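Local coordinates for LEOA (Escherichia coli, PDB 4AUR), which is a bacterial dynamin that probably binds and hydrolyses GTP, its GTPase head carried on a long stalk of helices, at residues E330-M335 with E512-V517; D350-M355 with A475-G480; D379-Q384 with E522-F527; T460-S465 with A504-E509. All coordinates share one frame; numbering follows the deposited sequence.

Interaction 1 of 4, residues E330-M335 with E512-V517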
# COMPACT_ATOMS: atom_id res chain seq x y z
N GLU A 330 12.70 -5.75 -52.01
CA GLU A 330 13.84 -6.42 -52.54
C GLU A 330 13.36 -7.57 -53.42
O GLU A 330 13.90 -7.80 -54.50
CB GLU A 330 14.75 -6.96 -51.42
CG GLU A 330 15.64 -5.91 -50.76
CD GLU A 330 16.37 -6.41 -49.53
OE1 GLU A 330 16.90 -7.54 -49.53
OE2 GLU A 330 16.45 -5.67 -48.55
N GLU A 331 12.36 -8.29 -52.95
CA GLU A 331 11.90 -9.50 -53.64
C GLU A 331 11.23 -9.15 -54.96
O GLU A 331 11.46 -9.82 -55.95
CB GLU A 331 10.96 -10.32 -52.75
CG GLU A 331 10.07 -11.33 -53.46
CD GLU A 331 9.28 -12.19 -52.48
OE1 GLU A 331 9.85 -12.56 -51.43
OE2 GLU A 331 8.10 -12.50 -52.75
N LEU A 332 10.42 -8.11 -54.95
CA LEU A 332 9.73 -7.65 -56.16
C LEU A 332 10.69 -7.06 -57.19
O LEU A 332 10.42 -7.13 -58.38
CB LEU A 332 8.68 -6.61 -55.82
CG LEU A 332 7.46 -7.02 -55.01
CD1 LEU A 332 6.62 -5.81 -54.66
CD2 LEU A 332 6.62 -8.02 -55.77
N ASN A 333 11.78 -6.47 -56.73
CA ASN A 333 12.75 -5.86 -57.61
C ASN A 333 13.58 -6.94 -58.35
O ASN A 333 13.86 -6.81 -59.53
CB ASN A 333 13.66 -4.90 -56.84
CG ASN A 333 14.16 -3.74 -57.69
OD1 ASN A 333 13.38 -3.01 -58.33
ND2 ASN A 333 15.47 -3.54 -57.67
N LEU A 334 13.95 -8.01 -57.66
CA LEU A 334 14.56 -9.14 -58.35
C LEU A 334 13.63 -9.74 -59.40
O LEU A 334 14.03 -10.03 -60.52
CB LEU A 334 14.93 -10.24 -57.36
CG LEU A 334 16.27 -10.00 -56.67
CD1 LEU A 334 16.36 -10.85 -55.41
CD2 LEU A 334 17.42 -10.30 -57.62
N MSE A 335 12.37 -9.91 -59.04
CA MSE A 335 11.44 -10.55 -59.92
C MSE A 335 11.39 -9.82 -61.20
O MSE A 335 11.42 -10.42 -62.24
CB MSE A 335 10.09 -10.56 -59.26
CG MSE A 335 9.27 -11.72 -59.78
SE MSE A 335 7.52 -11.51 -58.94
CE MSE A 335 8.05 -12.15 -57.15
N GLU A 512 5.35 -0.93 -60.85
CA GLU A 512 5.39 0.52 -60.66
C GLU A 512 4.39 0.95 -59.59
O GLU A 512 4.72 1.71 -58.69
CB GLU A 512 5.10 1.27 -61.97
CG GLU A 512 6.35 1.63 -62.78
CD GLU A 512 6.09 1.70 -64.29
OE1 GLU A 512 4.92 1.88 -64.69
OE2 GLU A 512 7.07 1.58 -65.08
N ASP A 513 3.19 0.42 -59.68
CA ASP A 513 2.11 0.83 -58.82
C ASP A 513 2.49 0.58 -57.36
O ASP A 513 2.54 1.49 -56.54
CB ASP A 513 0.83 0.09 -59.20
CG ASP A 513 0.45 0.26 -60.68
OD1 ASP A 513 1.15 1.02 -61.41
OD2 ASP A 513 -0.54 -0.37 -61.12
N ILE A 514 2.81 -0.67 -57.08
CA ILE A 514 3.13 -1.09 -55.73
C ILE A 514 4.43 -0.52 -55.19
O ILE A 514 4.60 -0.42 -54.00
CB ILE A 514 3.19 -2.61 -55.65
CG1 ILE A 514 3.31 -3.05 -54.22
CG2 ILE A 514 4.40 -3.14 -56.38
CD1 ILE A 514 3.17 -4.54 -54.12
N TYR A 515 5.38 -0.17 -56.04
CA TYR A 515 6.57 0.47 -55.53
C TYR A 515 6.22 1.87 -54.99
O TYR A 515 6.83 2.31 -54.03
CB TYR A 515 7.65 0.60 -56.59
CG TYR A 515 8.32 -0.68 -57.10
CD1 TYR A 515 8.34 -1.86 -56.36
CD2 TYR A 515 8.95 -0.68 -58.34
CE1 TYR A 515 8.97 -2.99 -56.85
CE2 TYR A 515 9.59 -1.81 -58.82
CZ TYR A 515 9.60 -2.96 -58.07
OH TYR A 515 10.24 -4.06 -58.59
N ASP A 516 5.25 2.54 -55.62
CA ASP A 516 4.82 3.88 -55.19
C ASP A 516 4.21 3.84 -53.79
O ASP A 516 4.25 4.83 -53.07
CB ASP A 516 3.77 4.47 -56.16
CG ASP A 516 4.33 4.76 -57.56
OD1 ASP A 516 5.49 5.22 -57.67
OD2 ASP A 516 3.61 4.54 -58.56
N VAL A 517 3.62 2.71 -53.44
CA VAL A 517 2.99 2.53 -52.15
C VAL A 517 4.02 2.24 -51.07
O VAL A 517 3.91 2.74 -49.96
CB VAL A 517 1.99 1.38 -52.20
CG1 VAL A 517 1.34 1.16 -50.86
CG2 VAL A 517 0.95 1.68 -53.27

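Interaction 2 of 4, residues D350-M355 with A475-G480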
# COMPACT_ATOMS: atom_id res chain seq x y z
N ASP A 350 11.15 -17.16 -79.63
CA ASP A 350 11.20 -17.32 -78.20
C ASP A 350 10.06 -16.69 -77.44
O ASP A 350 9.93 -16.93 -76.25
CB ASP A 350 12.47 -16.67 -77.67
CG ASP A 350 13.71 -17.34 -78.17
OD1 ASP A 350 13.93 -18.53 -77.83
OD2 ASP A 350 14.45 -16.66 -78.90
N ILE A 351 9.26 -15.90 -78.14
CA ILE A 351 8.32 -14.96 -77.52
C ILE A 351 7.15 -15.66 -76.89
O ILE A 351 6.81 -15.37 -75.75
CB ILE A 351 7.76 -13.97 -78.57
CG1 ILE A 351 8.86 -13.08 -79.14
CG2 ILE A 351 6.73 -13.06 -77.96
CD1 ILE A 351 9.47 -12.13 -78.13
N ARG A 352 6.52 -16.55 -77.63
CA ARG A 352 5.36 -17.25 -77.15
C ARG A 352 5.75 -18.09 -75.96
O ARG A 352 5.13 -17.99 -74.92
CB ARG A 352 4.72 -18.08 -78.27
CG ARG A 352 3.65 -19.08 -77.85
CD ARG A 352 2.51 -18.48 -77.04
NE ARG A 352 1.57 -19.56 -76.72
CZ ARG A 352 0.55 -19.96 -77.49
NH1 ARG A 352 0.27 -19.36 -78.64
NH2 ARG A 352 -0.20 -20.98 -77.08
N PRO A 353 6.80 -18.89 -76.08
CA PRO A 353 7.16 -19.61 -74.85
C PRO A 353 7.27 -18.68 -73.66
O PRO A 353 6.89 -19.06 -72.57
CB PRO A 353 8.52 -20.21 -75.17
CG PRO A 353 8.56 -20.32 -76.64
CD PRO A 353 7.65 -19.27 -77.22
N PHE A 354 7.79 -17.48 -73.88
CA PHE A 354 8.01 -16.54 -72.81
C PHE A 354 6.72 -16.06 -72.20
O PHE A 354 6.57 -16.10 -71.00
CB PHE A 354 8.82 -15.34 -73.28
CG PHE A 354 8.95 -14.26 -72.24
CD1 PHE A 354 9.81 -14.41 -71.17
CD2 PHE A 354 8.20 -13.09 -72.33
CE1 PHE A 354 9.95 -13.42 -70.22
CE2 PHE A 354 8.32 -12.10 -71.36
CZ PHE A 354 9.20 -12.27 -70.31
N MSE A 355 5.77 -15.63 -73.02
CA MSE A 355 4.48 -15.18 -72.55
C MSE A 355 3.75 -16.28 -71.80
O MSE A 355 3.10 -16.03 -70.79
CB MSE A 355 3.64 -14.77 -73.75
CG MSE A 355 4.21 -13.59 -74.51
SE MSE A 355 3.27 -13.20 -76.22
CE MSE A 355 1.51 -13.98 -75.86
N ALA A 475 -2.83 -23.10 -77.95
CA ALA A 475 -2.44 -24.07 -78.99
C ALA A 475 -0.94 -24.21 -79.15
O ALA A 475 -0.19 -23.31 -78.85
CB ALA A 475 -3.06 -23.69 -80.33
N ALA A 476 -0.53 -25.37 -79.65
CA ALA A 476 0.85 -25.60 -80.08
C ALA A 476 1.14 -24.67 -81.23
O ALA A 476 0.42 -24.67 -82.24
CB ALA A 476 1.04 -27.06 -80.50
N PHE A 477 2.19 -23.86 -81.08
CA PHE A 477 2.48 -22.85 -82.07
C PHE A 477 3.96 -22.69 -82.37
O PHE A 477 4.75 -22.36 -81.47
CB PHE A 477 1.93 -21.53 -81.60
CG PHE A 477 2.17 -20.41 -82.55
CD1 PHE A 477 1.42 -20.29 -83.72
CD2 PHE A 477 3.13 -19.45 -82.28
CE1 PHE A 477 1.64 -19.25 -84.60
CE2 PHE A 477 3.35 -18.40 -83.15
CZ PHE A 477 2.60 -18.31 -84.31
N THR A 478 4.33 -22.93 -83.63
CA THR A 478 5.57 -22.41 -84.23
C THR A 478 5.18 -21.46 -85.38
O THR A 478 4.10 -21.57 -85.97
CB THR A 478 6.49 -23.53 -84.77
OG1 THR A 478 5.78 -24.32 -85.72
CG2 THR A 478 7.03 -24.42 -83.63
N ILE A 479 6.08 -20.53 -85.71
CA ILE A 479 5.78 -19.49 -86.68
C ILE A 479 5.89 -20.00 -88.12
O ILE A 479 6.90 -20.61 -88.51
CB ILE A 479 6.72 -18.28 -86.50
CG1 ILE A 479 6.61 -17.73 -85.06
CG2 ILE A 479 6.41 -17.21 -87.54
CD1 ILE A 479 7.65 -16.69 -84.69
N GLY A 480 4.87 -19.74 -88.93
CA GLY A 480 4.82 -20.23 -90.30
C GLY A 480 5.80 -19.57 -91.26
O GLY A 480 6.38 -18.52 -90.96

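Interaction 3 of 4, residues D379-Q384 with E522-F527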
# COMPACT_ATOMS: atom_id res chain seq x y z
N ASP A 379 0.38 -10.36 -50.78
CA ASP A 379 -0.35 -11.08 -49.78
C ASP A 379 0.60 -11.52 -48.65
O ASP A 379 0.33 -11.26 -47.50
CB ASP A 379 -1.07 -12.29 -50.41
CG ASP A 379 -2.40 -11.92 -51.14
OD1 ASP A 379 -2.62 -10.76 -51.56
OD2 ASP A 379 -3.23 -12.84 -51.31
N ARG A 380 1.71 -12.17 -48.95
CA ARG A 380 2.56 -12.70 -47.87
C ARG A 380 3.02 -11.60 -46.90
O ARG A 380 3.10 -11.82 -45.69
CB ARG A 380 3.75 -13.45 -48.44
CG ARG A 380 4.57 -14.26 -47.44
CD ARG A 380 5.39 -15.31 -48.19
NE ARG A 380 6.67 -15.65 -47.56
CZ ARG A 380 7.64 -16.37 -48.14
NH1 ARG A 380 7.50 -16.85 -49.38
NH2 ARG A 380 8.77 -16.62 -47.48
N PHE A 381 3.30 -10.42 -47.43
CA PHE A 381 3.73 -9.28 -46.61
C PHE A 381 2.55 -8.75 -45.81
O PHE A 381 2.62 -8.58 -44.60
CB PHE A 381 4.32 -8.17 -47.50
CG PHE A 381 4.53 -6.86 -46.79
CD1 PHE A 381 5.05 -6.80 -45.51
CD2 PHE A 381 4.20 -5.67 -47.40
CE1 PHE A 381 5.22 -5.59 -44.88
CE2 PHE A 381 4.38 -4.45 -46.77
CZ PHE A 381 4.89 -4.42 -45.51
N PHE A 382 1.44 -8.52 -46.50
CA PHE A 382 0.21 -8.11 -45.85
C PHE A 382 -0.16 -9.04 -44.66
O PHE A 382 -0.69 -8.60 -43.64
CB PHE A 382 -0.91 -7.98 -46.90
CG PHE A 382 -2.14 -7.28 -46.41
CD1 PHE A 382 -2.08 -6.24 -45.49
CD2 PHE A 382 -3.38 -7.65 -46.88
CE1 PHE A 382 -3.23 -5.59 -45.04
CE2 PHE A 382 -4.54 -7.01 -46.44
CZ PHE A 382 -4.46 -5.98 -45.51
N GLU A 383 0.19 -10.31 -44.75
CA GLU A 383 -0.13 -11.23 -43.67
C GLU A 383 0.91 -11.14 -42.55
O GLU A 383 0.56 -10.98 -41.39
CB GLU A 383 -0.23 -12.65 -44.22
CG GLU A 383 -1.36 -12.81 -45.25
CD GLU A 383 -1.22 -14.05 -46.11
OE1 GLU A 383 -0.40 -14.94 -45.75
OE2 GLU A 383 -1.94 -14.14 -47.15
N GLN A 384 2.18 -11.25 -42.89
CA GLN A 384 3.24 -11.05 -41.91
C GLN A 384 3.00 -9.72 -41.17
O GLN A 384 3.02 -9.67 -39.95
CB GLN A 384 4.62 -11.05 -42.57
CG GLN A 384 5.09 -12.41 -43.10
CD GLN A 384 6.52 -12.40 -43.68
OE1 GLN A 384 6.92 -11.55 -44.50
NE2 GLN A 384 7.31 -13.37 -43.25
N GLU A 522 3.71 6.67 -44.85
CA GLU A 522 2.31 7.05 -44.75
C GLU A 522 1.41 6.05 -45.50
O GLU A 522 0.41 5.56 -44.96
CB GLU A 522 2.13 8.43 -45.38
CG GLU A 522 0.75 9.07 -45.23
CD GLU A 522 0.70 10.23 -44.23
OE1 GLU A 522 1.72 10.53 -43.54
OE2 GLU A 522 -0.37 10.85 -44.13
N LYS A 523 1.75 5.78 -46.76
CA LYS A 523 0.89 4.98 -47.63
C LYS A 523 1.08 3.55 -47.25
O LYS A 523 0.14 2.79 -47.13
CB LYS A 523 1.29 5.16 -49.08
CG LYS A 523 1.14 6.58 -49.62
CD LYS A 523 1.80 6.74 -50.98
CE LYS A 523 1.65 8.17 -51.50
NZ LYS A 523 0.22 8.58 -51.53
N MSE A 524 2.33 3.20 -47.04
CA MSE A 524 2.67 1.83 -46.76
C MSE A 524 1.86 1.45 -45.57
O MSE A 524 1.01 0.57 -45.63
CB MSE A 524 4.17 1.69 -46.56
CG MSE A 524 4.52 0.21 -46.59
SE MSE A 524 4.67 -0.45 -44.73
CE MSE A 524 2.90 -1.17 -44.42
N PHE A 525 2.06 2.16 -44.48
CA PHE A 525 1.25 1.91 -43.29
C PHE A 525 -0.24 1.95 -43.52
O PHE A 525 -0.92 1.08 -43.00
CB PHE A 525 1.68 2.81 -42.15
CG PHE A 525 2.88 2.31 -41.45
CD1 PHE A 525 2.79 1.16 -40.70
CD2 PHE A 525 4.09 2.95 -41.57
CE1 PHE A 525 3.90 0.66 -40.05
CE2 PHE A 525 5.19 2.46 -40.93
CZ PHE A 525 5.11 1.32 -40.17
N ALA A 526 -0.74 2.89 -44.30
CA ALA A 526 -2.20 3.03 -44.46
C ALA A 526 -2.86 1.87 -45.19
O ALA A 526 -4.05 1.68 -45.07
CB ALA A 526 -2.54 4.33 -45.18
N PHE A 527 -2.07 1.12 -45.94
CA PHE A 527 -2.56 0.04 -46.78
C PHE A 527 -2.37 -1.33 -46.14
O PHE A 527 -3.26 -2.19 -46.21
CB PHE A 527 -1.82 0.09 -48.12
CG PHE A 527 -2.53 -0.63 -49.23
CD1 PHE A 527 -3.50 0.02 -49.98
CD2 PHE A 527 -2.21 -1.96 -49.53
CE1 PHE A 527 -4.17 -0.65 -51.00
CE2 PHE A 527 -2.87 -2.63 -50.56
CZ PHE A 527 -3.85 -1.97 -51.29

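Interaction 4 of 4, residues T460-S465 with A504-E509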
# COMPACT_ATOMS: atom_id res chain seq x y z
N THR A 460 -4.31 -7.54 -69.85
CA THR A 460 -3.99 -6.62 -70.92
C THR A 460 -4.08 -7.29 -72.29
O THR A 460 -3.35 -8.24 -72.55
CB THR A 460 -2.57 -6.07 -70.72
OG1 THR A 460 -2.50 -5.43 -69.44
CG2 THR A 460 -2.20 -5.08 -71.83
N LYS A 461 -4.98 -6.80 -73.14
CA LYS A 461 -5.13 -7.32 -74.50
C LYS A 461 -3.91 -6.96 -75.30
O LYS A 461 -3.36 -5.87 -75.13
CB LYS A 461 -6.35 -6.72 -75.19
CG LYS A 461 -7.64 -7.44 -74.88
CD LYS A 461 -8.85 -6.54 -75.12
CE LYS A 461 -10.09 -7.05 -74.39
NZ LYS A 461 -11.08 -5.97 -74.13
N LEU A 462 -3.46 -7.86 -76.16
CA LEU A 462 -2.31 -7.61 -77.00
C LEU A 462 -2.75 -6.88 -78.25
O LEU A 462 -3.85 -7.12 -78.76
CB LEU A 462 -1.61 -8.91 -77.40
CG LEU A 462 -0.31 -9.23 -76.66
CD1 LEU A 462 0.39 -10.38 -77.37
CD2 LEU A 462 0.62 -8.03 -76.56
N ALA A 463 -1.89 -6.01 -78.76
CA ALA A 463 -2.18 -5.32 -80.01
C ALA A 463 -2.31 -6.36 -81.12
O ALA A 463 -1.61 -7.37 -81.11
CB ALA A 463 -1.08 -4.33 -80.33
N GLY A 464 -3.22 -6.11 -82.07
CA GLY A 464 -3.37 -6.99 -83.24
C GLY A 464 -2.02 -7.24 -83.93
O GLY A 464 -1.70 -8.38 -84.27
N SER A 465 -1.25 -6.17 -84.10
CA SER A 465 0.10 -6.22 -84.68
C SER A 465 1.03 -7.18 -83.96
O SER A 465 1.89 -7.80 -84.59
CB SER A 465 0.72 -4.81 -84.67
OG SER A 465 2.10 -4.83 -85.02
N ALA A 504 7.67 -5.28 -72.07
CA ALA A 504 8.20 -4.48 -70.98
C ALA A 504 7.14 -3.61 -70.31
O ALA A 504 7.03 -3.59 -69.12
CB ALA A 504 9.33 -3.60 -71.48
N LYS A 505 6.32 -2.92 -71.10
CA LYS A 505 5.35 -2.02 -70.53
C LYS A 505 4.41 -2.87 -69.69
O LYS A 505 4.05 -2.51 -68.59
CB LYS A 505 4.57 -1.26 -71.63
CG LYS A 505 4.46 0.26 -71.43
CD LYS A 505 5.71 1.00 -71.98
CE LYS A 505 5.98 2.37 -71.32
NZ LYS A 505 5.15 3.49 -71.85
N ILE A 506 4.06 -4.03 -70.22
CA ILE A 506 3.22 -4.99 -69.48
C ILE A 506 3.90 -5.50 -68.19
O ILE A 506 3.27 -5.62 -67.16
CB ILE A 506 2.84 -6.17 -70.39
CG1 ILE A 506 1.85 -5.68 -71.46
CG2 ILE A 506 2.26 -7.31 -69.56
CD1 ILE A 506 1.48 -6.67 -72.55
N ILE A 507 5.18 -5.82 -68.28
CA ILE A 507 5.92 -6.36 -67.16
C ILE A 507 6.08 -5.33 -66.06
O ILE A 507 5.88 -5.63 -64.89
CB ILE A 507 7.29 -6.86 -67.64
CG1 ILE A 507 7.11 -8.22 -68.30
CG2 ILE A 507 8.26 -6.97 -66.49
CD1 ILE A 507 8.34 -8.75 -69.00
N LYS A 508 6.44 -4.12 -66.44
CA LYS A 508 6.71 -3.07 -65.49
C LYS A 508 5.47 -2.59 -64.78
O LYS A 508 5.50 -2.36 -63.60
CB LYS A 508 7.36 -1.88 -66.19
CG LYS A 508 8.80 -2.13 -66.58
CD LYS A 508 9.45 -0.94 -67.25
CE LYS A 508 10.97 -1.11 -67.20
NZ LYS A 508 11.71 -0.42 -68.30
N GLU A 509 4.37 -2.43 -65.50
CA GLU A 509 3.21 -1.75 -64.94
C GLU A 509 2.88 -2.21 -63.52
O GLU A 509 2.86 -1.40 -62.61
CB GLU A 509 2.00 -1.88 -65.87
CG GLU A 509 0.65 -1.50 -65.26
CD GLU A 509 -0.46 -1.37 -66.31
OE1 GLU A 509 -0.47 -2.14 -67.32
OE2 GLU A 509 -1.35 -0.49 -66.12

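Interaction 1 of 4, residues E330-M335 with E512-V517
Within the antiparallel helical bundle of the dynamin-like stalk, Leu332 on helix 275-343 meets Ile514 and Tyr515 on helix 489-518. The short axes of the two segments run at 157° to each other and come no closer than 11.3 Å, so the backbones stay well apart and long side chains have to span the gap. Two of them do so from adjacent positions on the second helix. Ile514 reaches toward Leu332 tip to tip, its CD1 lying 3.7 Å from Leu332 CD1; with CG1 anti to the backbone N (chi1 -171°) and the chain extended beyond it, the isoleucine is at full stretch. Its CG2 branch touches the same methyl, 3.9 Å from Leu332 CD1. Both residues also pack on helix 368-408, Leu332 on Ser377 and Ile514 on Val378, which places this apolar pair at a junction of three helices. Tyr515 carries the other half of the contact. Leu332 CB sits at the edge of its ring, near the ring plane, 3.8 Å from Tyr515 CE1, and Phe329 meets the ring edge-to-face. The phenol hydroxyl is hydrogen-bonded to Glu336 OE1, one turn beyond Leu332. Asn333 crosses the tyrosine at about a right angle, its amide plane 64° from the ring, with Asn333 OD1 placed 3.3 Å from Tyr515 OH.

Interaction 2 of 4, residues D350-M355 with A475-G480
Arg352 NH1, 4.0 Å from Phe477 CB across the contact, donates hydrogen bonds to two backbone carbonyls, Ala470 O and Pro472 O. NE makes a salt bridge with Asp356, one turn further along the same helix. NH2 points into the 475-480 loop and lies 2.9 Å from Ala475 O. Ala475 N is at the edge of the guanidinium, in its plane and 3.5 Å from Arg352 NH2, but both are donors and no bond joins them. The arginine gets there by a bent route. CG leaves anti to the backbone N (chi1 168°), and a turn at chi2 of 55° swings the remainder of the chain toward the loop. Phe477 lies beside it, the planes of guanidinium and ring differing by just 7°; the side chains nevertheless cross at a slant, and the nearest approach is through CB. The contact belongs to the far end of the helical stalk, where short helix 351-359 lies beside the irregular chain between helices 464-467 and 481-484. A buried positive charge is thus paired with one carboxylate and met by two backbone oxygens at NH1. The salt bridge to Asp356 would offset the charge, while the two carbonyl bonds probably limit rotation of the guanidinium and tie helix 351-359 to the chain at Ala470 and Pro472.

Interaction 3 of 4, residues D379-Q384 with E522-F527
Phe382 and Phe527 mark the backbone register between helix 368-408 and the short helix 521-528, their CA atoms 8.7 Å apart, the smallest such separation across the two segments. Both segments are helical throughout, and no hydrogen bond links them; the space between is bridged by side chains and one carbonyl. Phe381 and Met524, which is present as selenomethionine, face each other across the gap. Met524 SE stands 5.4 Å from the centroid of the Phe381 ring and 87° off the ring normal, so the selenium lies at the ring's edge rather than over a face. The nearest ring atom is the para carbon: Phe381 CZ is 4.0 Å from Met524 CE and 4.1 Å from Met524 SE. Bends at chi2 (-98°) and chi3 fold the methionine chain, bringing selenium and methyl to that carbon together. Around this pair Phe381 packs on Leu324 and Leu328 of helix 275-343, and both partners touch Leu518. The second point of contact is mixed in character, with Phe382 CE1 lying 3.6 Å from Phe527 O. The ring of Phe527 has a cation-pi partner in Lys453. With Phe527 at the exposed side, the buried Phe381-Met524 pair forms an edge-on Met-aromatic contact in the packing of the multi-helix bundle that builds the stalk of this dynamin-like protein.

Interaction 4 of 4, residues T460-S465 with A504-E509
Ile506 points from helix 489-518 toward Thr460, and the approach to the 460-465 segment closes from CB to CG1 and is then held to the tip. CB is the branch point and remains 5.4 Å from Thr460 CG2. The next atom on the main branch, Ile506 CG1, comes to 4.1 Å from Thr460 CG2; it is anti to the carbonyl carbon (chi1 -70°), and an extended second torsion then carries the chain onward. The CG2 branch, anti to the backbone N, stays farther from Thr460 and Leu462 than CG1 and CD1 do. The tip, Ile506 CD1, has two neighbours: Thr460 CG2, also at 4.1 Å, and Leu462 CD2 at 4.3 Å. The CD1 methyl therefore lies against two residues that alternate along an extended strip of chain, with Lys461 between them directed away. The side chains of Thr460 and Ile506 run antiparallel and side by side, the threonine methyl lying along the outer end of the isoleucine. This strip belongs to the connection into the short helix 464-467, laid on the outer side of the helical bundle near the far end of the stalk. Thr460 is held there by backbone hydrogen bonding to Val366, and Leu462 also touches Ser502 and, on helix 351-359, Met355. The Ile506 part of the contact is apolar, and no hydrogen bond crosses between the segments. One turn beyond Ile506, Glu509 reaches toward the polar branch of the threonine, and Glu509 OE1 stops 4.4 Å from Thr460 OG1.

From the N terminus, the chain sets down the first halves of interactions 1, 2, 3 and 4 in that order, on helices 275-343, 351-359 and 368-408 and in the 460-465 segment. Interaction 2 closes first, at 475-480. Interaction 4 closes next, at 504-509, and crosses it; the two touch through Phe354 with Ile507 and Met355 with Leu462. Interaction 1 then closes at 512-517, enclosing both. Interaction 3, closing last at 522-527, crosses interactions 1 and 2 and encloses 4. Helix 489-518 serves both 1 and 4, tying the bundle to the far end of the stalk, where interaction 2 lies.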